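Local coordinates for uncharacterized protein (Wolinella succinogenes, PDB 3PU6), which probably acts as an endopeptidase that activates hydrogenase precursors during their maturation, at residues E13-D18 and L120-G125; K5-V10 and I22-L27. All blocks are in the same frame, centred on the assembly; numbering follows the deposited sequence.

Contact 1: residues E13-D18 and L120-G125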
loop_
_atom_site.group_PDB
_atom_site.type_symbol
_atom_site.label_atom_id
_atom_site.label_comp_id
_atom_site.label_asym_id
_atom_site.label_seq_id
_atom_site.Cartn_x
_atom_site.Cartn_y
_atom_site.Cartn_z
ATOM N N GLU A 13 -9.976 -6.030 -6.460
ATOM C CA GLU A 13 -11.257 -5.714 -5.854
ATOM C C GLU A 13 -12.310 -6.770 -6.101
ATOM O O GLU A 13 -13.358 -6.757 -5.463
ATOM C CB GLU A 13 -11.761 -4.377 -6.388
ATOM C CG GLU A 13 -11.095 -3.162 -5.768
ATOM C CD GLU A 13 -11.654 -1.854 -6.318
ATOM O OE1 GLU A 13 -11.918 -1.764 -7.549
ATOM O OE2 GLU A 13 -11.823 -0.912 -5.511
ATOM N N LEU A 14 -12.039 -7.676 -7.040
ATOM C CA LEU A 14 -12.969 -8.749 -7.357
ATOM C C LEU A 14 -12.714 -10.007 -6.526
ATOM O O LEU A 14 -13.458 -10.965 -6.611
ATOM C CB LEU A 14 -12.910 -9.047 -8.842
ATOM C CG LEU A 14 -13.194 -7.841 -9.749
ATOM C CD1 LEU A 14 -13.132 -8.254 -11.212
ATOM C CD2 LEU A 14 -14.544 -7.211 -9.419
ATOM N N ARG A 15 -11.674 -9.965 -5.697
ATOM C CA ARG A 15 -11.325 -11.034 -4.767
ATOM C C ARG A 15 -11.551 -10.685 -3.285
ATOM O O ARG A 15 -10.716 -11.013 -2.449
ATOM C CB ARG A 15 -9.850 -11.366 -4.922
ATOM C CG ARG A 15 -9.512 -11.990 -6.221
ATOM C CD ARG A 15 -10.224 -13.307 -6.376
ATOM N NE ARG A 15 -10.059 -13.808 -7.729
ATOM C CZ ARG A 15 -10.901 -13.542 -8.721
ATOM N NH1 ARG A 15 -11.974 -12.789 -8.508
ATOM N NH2 ARG A 15 -10.669 -14.031 -9.925
ATOM N N GLY A 16 -12.656 -10.026 -2.957
ATOM C CA GLY A 16 -12.988 -9.729 -1.575
ATOM C C GLY A 16 -12.032 -8.815 -0.826
ATOM O O GLY A 16 -11.705 -7.722 -1.271
ATOM N N ASP A 17 -11.573 -9.286 0.327
ATOM C CA ASP A 17 -10.702 -8.509 1.210
ATOM C C ASP A 17 -9.331 -8.280 0.603
ATOM O O ASP A 17 -8.455 -7.706 1.252
ATOM C CB ASP A 17 -10.517 -9.200 2.564
ATOM C CG ASP A 17 -11.793 -9.257 3.386
ATOM O OD1 ASP A 17 -12.767 -8.546 3.060
ATOM O OD2 ASP A 17 -11.809 -10.020 4.386
ATOM N N ASP A 18 -9.145 -8.741 -0.631
ATOM C CA ASP A 18 -7.880 -8.537 -1.327
ATOM C C ASP A 18 -7.852 -7.158 -1.972
ATOM O O ASP A 18 -6.840 -6.724 -2.524
ATOM C CB ASP A 18 -7.626 -9.641 -2.352
ATOM C CG ASP A 18 -6.310 -9.459 -3.101
ATOM O OD1 ASP A 18 -5.228 -9.414 -2.455
ATOM O OD2 ASP A 18 -6.361 -9.386 -4.357
ATOM N N LEU A 120 -10.675 -15.929 -1.543
ATOM C CA LEU A 120 -10.701 -17.113 -2.405
ATOM C C LEU A 120 -11.876 -17.130 -3.355
ATOM O O LEU A 120 -11.992 -18.018 -4.173
ATOM C CB LEU A 120 -10.794 -18.382 -1.576
ATOM C CG LEU A 120 -9.607 -18.915 -0.781
ATOM C CD1 LEU A 120 -10.134 -19.961 0.175
ATOM C CD2 LEU A 120 -8.535 -19.500 -1.703
ATOM N N HIS A 121 -12.773 -16.172 -3.230
ATOM C CA HIS A 121 -13.978 -16.197 -4.031
ATOM C C HIS A 121 -14.069 -14.980 -4.916
ATOM O O HIS A 121 -13.468 -13.932 -4.641
ATOM C CB HIS A 121 -15.207 -16.238 -3.133
ATOM C CG HIS A 121 -15.211 -17.374 -2.164
ATOM N ND1 HIS A 121 -15.157 -17.190 -0.797
ATOM C CD2 HIS A 121 -15.248 -18.715 -2.358
ATOM C CE1 HIS A 121 -15.171 -18.361 -0.194
ATOM N NE2 HIS A 121 -15.228 -19.306 -1.120
ATOM N N PHE A 122 -14.824 -15.111 -5.993
ATOM C CA PHE A 122 -15.214 -13.921 -6.699
ATOM C C PHE A 122 -16.172 -13.194 -5.760
ATOM O O PHE A 122 -17.277 -13.666 -5.472
ATOM C CB PHE A 122 -15.892 -14.212 -8.030
ATOM C CG PHE A 122 -16.497 -12.992 -8.641
ATOM C CD1 PHE A 122 -15.706 -11.908 -8.957
ATOM C CD2 PHE A 122 -17.856 -12.902 -8.857
ATOM C CE1 PHE A 122 -16.247 -10.777 -9.497
ATOM C CE2 PHE A 122 -18.404 -11.763 -9.402
ATOM C CZ PHE A 122 -17.595 -10.702 -9.720
ATOM N N SER A 123 -15.734 -12.056 -5.255
ATOM C CA SER A 123 -16.544 -11.339 -4.315
ATOM C C SER A 123 -16.141 -9.876 -4.322
ATOM O O SER A 123 -14.960 -9.547 -4.347
ATOM C CB SER A 123 -16.389 -11.949 -2.933
ATOM O OG SER A 123 -16.832 -11.053 -1.938
ATOM N N GLU A 124 -17.134 -9.003 -4.330
ATOM C CA GLU A 124 -16.865 -7.584 -4.368
ATOM C C GLU A 124 -17.224 -6.944 -3.046
ATOM O O GLU A 124 -18.379 -7.014 -2.601
ATOM C CB GLU A 124 -17.665 -6.920 -5.482
ATOM C CG GLU A 124 -17.059 -7.058 -6.838
ATOM C CD GLU A 124 -17.980 -6.536 -7.910
ATOM O OE1 GLU A 124 -19.065 -7.144 -8.096
ATOM O OE2 GLU A 124 -17.621 -5.518 -8.558
ATOM N N GLY A 125 -16.237 -6.307 -2.424
ATOM C CA GLY A 125 -16.443 -5.672 -1.133
ATOM C C GLY A 125 -15.706 -6.322 0.029
ATOM O O GLY A 125 -15.300 -7.484 -0.041
HETATM O O HOH W 1 -13.403 -6.187 -2.809
#
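His121 meets the loop 13-18 through its backbone: its carbonyl O lies 3.7 Å from Arg15 CD. At Phe122 the side chains take over. Its CG stands anti to the backbone N (chi1 170°), which brings the ring alongside Leu14, where CE1 packs 3.8 Å from Leu14 CB. Arg15, bent at chi2, crosses this ring at about a right angle. Its NH1 approaches the ring edge in plane, with guanidinium and ring planes 89° apart, so this is not a stack over a face; a weak bond from NH1 to Leu14 O helps hold the group there. Ser123 supplies the backbone link, a single beta bridge with Arg15. Ser123 N donates to Leu14 O (2.9 Å) from above the carbonyl plane, and Gly16 N returns a bond to Ser123 O (2.7 Å). Glu124 and Leu14 lie side by side, pointing the same way, with the CG methylene and the carboxylate OE2 of Glu124 each 3.6 Å from Leu14 CD2. Gly125 closes the contact through a water that accepts from Gly125 N (2.9 Å) and donates to Glu13 O and Gly16 O. Both glycines have positive phi, a region easily reached without a side chain. The loop 13-18 carries the Gly-Asp-Asp sequence familiar in this protease family. It joins strand 5-10 to helix 20-31, while 120-125 leads from strand 106-114 toward helix 128-147; Glu13 is salt-bridged to Arg26 of the first helix, and Asp17 OD2 is hydrogen-bonded to Ser127 OG just before the second.

Contact 2: residues K5-V10 and I22-L27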
loop_
_atom_site.group_PDB
_atom_site.type_symbol
_atom_site.label_atom_id
_atom_site.label_comp_id
_atom_site.label_asym_id
_atom_site.label_seq_id
_atom_site.Cartn_x
_atom_site.Cartn_y
_atom_site.Cartn_z
ATOM N N LYS A 5 4.960 12.631 -1.713
ATOM C CA LYS A 5 4.522 11.411 -1.051
ATOM C C LYS A 5 3.516 10.602 -1.877
ATOM O O LYS A 5 2.412 11.067 -2.153
ATOM C CB LYS A 5 3.896 11.774 0.277
ATOM C CG LYS A 5 4.786 12.633 1.150
ATOM C CD LYS A 5 3.992 13.197 2.319
ATOM C CE LYS A 5 4.194 14.672 2.396
ATOM N NZ LYS A 5 2.885 15.316 2.637
ATOM N N VAL A 6 3.908 9.386 -2.259
ATOM C CA VAL A 6 3.066 8.494 -3.067
ATOM C C VAL A 6 2.604 7.264 -2.298
ATOM O O VAL A 6 3.370 6.661 -1.553
ATOM C CB VAL A 6 3.804 7.974 -4.334
ATOM C CG1 VAL A 6 2.993 6.881 -5.015
ATOM C CG2 VAL A 6 4.087 9.096 -5.296
ATOM N N LEU A 7 1.347 6.895 -2.497
ATOM C CA LEU A 7 0.811 5.648 -1.972
ATOM C C LEU A 7 0.391 4.747 -3.128
ATOM O O LEU A 7 -0.582 5.051 -3.822
ATOM C CB LEU A 7 -0.395 5.920 -1.063
ATOM C CG LEU A 7 -1.185 4.691 -0.595
ATOM C CD1 LEU A 7 -0.246 3.621 -0.013
ATOM C CD2 LEU A 7 -2.280 5.087 0.408
ATOM N N LEU A 8 1.126 3.650 -3.327
ATOM C CA LEU A 8 0.807 2.667 -4.368
ATOM C C LEU A 8 -0.066 1.533 -3.839
ATOM O O LEU A 8 0.400 0.695 -3.084
ATOM C CB LEU A 8 2.080 2.092 -5.014
ATOM C CG LEU A 8 1.915 0.984 -6.084
ATOM C CD1 LEU A 8 1.077 1.423 -7.275
ATOM C CD2 LEU A 8 3.260 0.427 -6.571
ATOM N N CYS A 9 -1.327 1.497 -4.248
ATOM C CA CYS A 9 -2.241 0.482 -3.743
ATOM C C CYS A 9 -2.312 -0.717 -4.665
ATOM O O CYS A 9 -2.618 -0.581 -5.851
ATOM C CB CYS A 9 -3.636 1.037 -3.538
ATOM S SG CYS A 9 -3.620 2.536 -2.633
ATOM N N VAL A 10 -2.031 -1.887 -4.082
ATOM C CA VAL A 10 -2.004 -3.172 -4.769
ATOM C C VAL A 10 -3.175 -4.037 -4.275
ATOM O O VAL A 10 -3.601 -3.911 -3.126
ATOM C CB VAL A 10 -0.652 -3.891 -4.513
ATOM C CG1 VAL A 10 -0.614 -5.268 -5.171
ATOM C CG2 VAL A 10 0.502 -3.037 -4.995
ATOM N N ILE A 22 -6.931 -1.161 -1.834
ATOM C CA ILE A 22 -7.599 -0.267 -2.756
ATOM C C ILE A 22 -8.506 0.616 -1.929
ATOM O O ILE A 22 -8.599 1.829 -2.147
ATOM C CB ILE A 22 -8.456 -1.007 -3.826
ATOM C CG1 ILE A 22 -7.640 -2.059 -4.576
ATOM C CG2 ILE A 22 -9.034 -0.018 -4.792
ATOM C CD1 ILE A 22 -6.345 -1.556 -5.056
ATOM N N ALA A 23 -9.183 0.011 -0.965
ATOM C CA ALA A 23 -10.036 0.781 -0.075
ATOM C C ALA A 23 -9.220 1.886 0.638
ATOM O O ALA A 23 -9.585 3.064 0.631
ATOM C CB ALA A 23 -10.709 -0.133 0.904
ATOM N N LEU A 24 -8.094 1.500 1.226
ATOM C CA LEU A 24 -7.234 2.455 1.899
ATOM C C LEU A 24 -6.859 3.603 0.979
ATOM O O LEU A 24 -6.777 4.739 1.407
ATOM C CB LEU A 24 -5.969 1.763 2.400
ATOM C CG LEU A 24 -4.901 2.679 2.983
ATOM C CD1 LEU A 24 -5.362 3.271 4.308
ATOM C CD2 LEU A 24 -3.615 1.917 3.149
ATOM N N GLY A 25 -6.627 3.286 -0.285
ATOM C CA GLY A 25 -6.185 4.259 -1.260
ATOM C C GLY A 25 -7.217 5.342 -1.411
ATOM O O GLY A 25 -6.892 6.514 -1.482
ATOM N N ARG A 26 -8.475 4.940 -1.437
ATOM C CA ARG A 26 -9.557 5.887 -1.564
ATOM C C ARG A 26 -9.664 6.786 -0.350
ATOM O O ARG A 26 -10.112 7.921 -0.464
ATOM C CB ARG A 26 -10.872 5.151 -1.767
ATOM C CG ARG A 26 -10.941 4.435 -3.079
ATOM C CD ARG A 26 -12.302 3.819 -3.323
ATOM N NE ARG A 26 -12.387 3.304 -4.690
ATOM C CZ ARG A 26 -12.268 2.020 -5.025
ATOM N NH1 ARG A 26 -12.077 1.101 -4.087
ATOM N NH2 ARG A 26 -12.351 1.657 -6.301
ATOM N N LEU A 27 -9.271 6.277 0.815
ATOM C CA LEU A 27 -9.355 7.066 2.043
ATOM C C LEU A 27 -8.315 8.174 2.036
ATOM O O LEU A 27 -8.619 9.319 2.358
ATOM C CB LEU A 27 -9.203 6.192 3.289
ATOM C CG LEU A 27 -10.269 5.112 3.476
ATOM C CD1 LEU A 27 -9.959 4.237 4.700
ATOM C CD2 LEU A 27 -11.644 5.736 3.574
#
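This is a buried strand-to-helix contact made by van der Waals packing within a beta-alpha-beta crossover, in which strand 5-10 is followed by helix 20-31 and then by strand 35-41, its parallel neighbour in the sheet. The mixed five-stranded sheet, ordered 2-1-3-5-4 with strand 73-77 antiparallel, is that of the phosphorylase/hydrolase-like fold known from hydrogenase maturation proteases. The helix returns across the strand at 149° between their N-to-C directions, with the axes of the two segments 7.6 Å apart. Strand alternation selects what meets it: Leu7 and Cys9 point toward the helix, whereas Val6 and Leu8 belong to the opposite side of the strand. Small residues suit the middle of this interface. Gly25 presents bare backbone, and with no side chain in the way the Cys9 sulfur packs directly on it, SG lying 3.4 Å from Gly25 CA. Cysteine is short enough to fit between strand and helix here. Its SG is anti to the carbonyl carbon (chi1 -49°), which directs it at the helix backbone. Leu7 packs farther back along the strand with its branched end, CD2 coming 4.4 Å from Leu24 CG and 4.3 Å from Gly25 CA. Leu24 also reaches Ala62 on strand 58-66 and Ala137 and Leu138 on helix 128-147, tying the two helices and the sheet into one core. One turn before Gly25, Ile22 works with its long branch: the bend at chi2 (-48°) brings CD1 to the strand although the bond to CB runs past it. Besides touching Phe39 on strand 35-41, Ile22 sets this terminal CD1 4.0 Å from Cys9 CB and 3.9 Å from Cys9 O.

Overall arrangement
Along the chain the segments alternate: 5-10 of contact 2, 13-18 of contact 1, 22-27 of contact 2 and, about a hundred residues later, 120-125 of contact 1. The loop of contact 1 is thus the connection between the strand and helix that contact 2 packs together. The centres lie about 17 Å apart, contact 2 in the core and contact 1 at the surface beyond the C-terminal end of strand 5-10. The salt bridge between Glu13 and Arg26 joins them directly. The loop is therefore both tied to helix 20-31 and bridged to 120-125, in a region that, judging from related maturation proteases, probably lies near the active site here too.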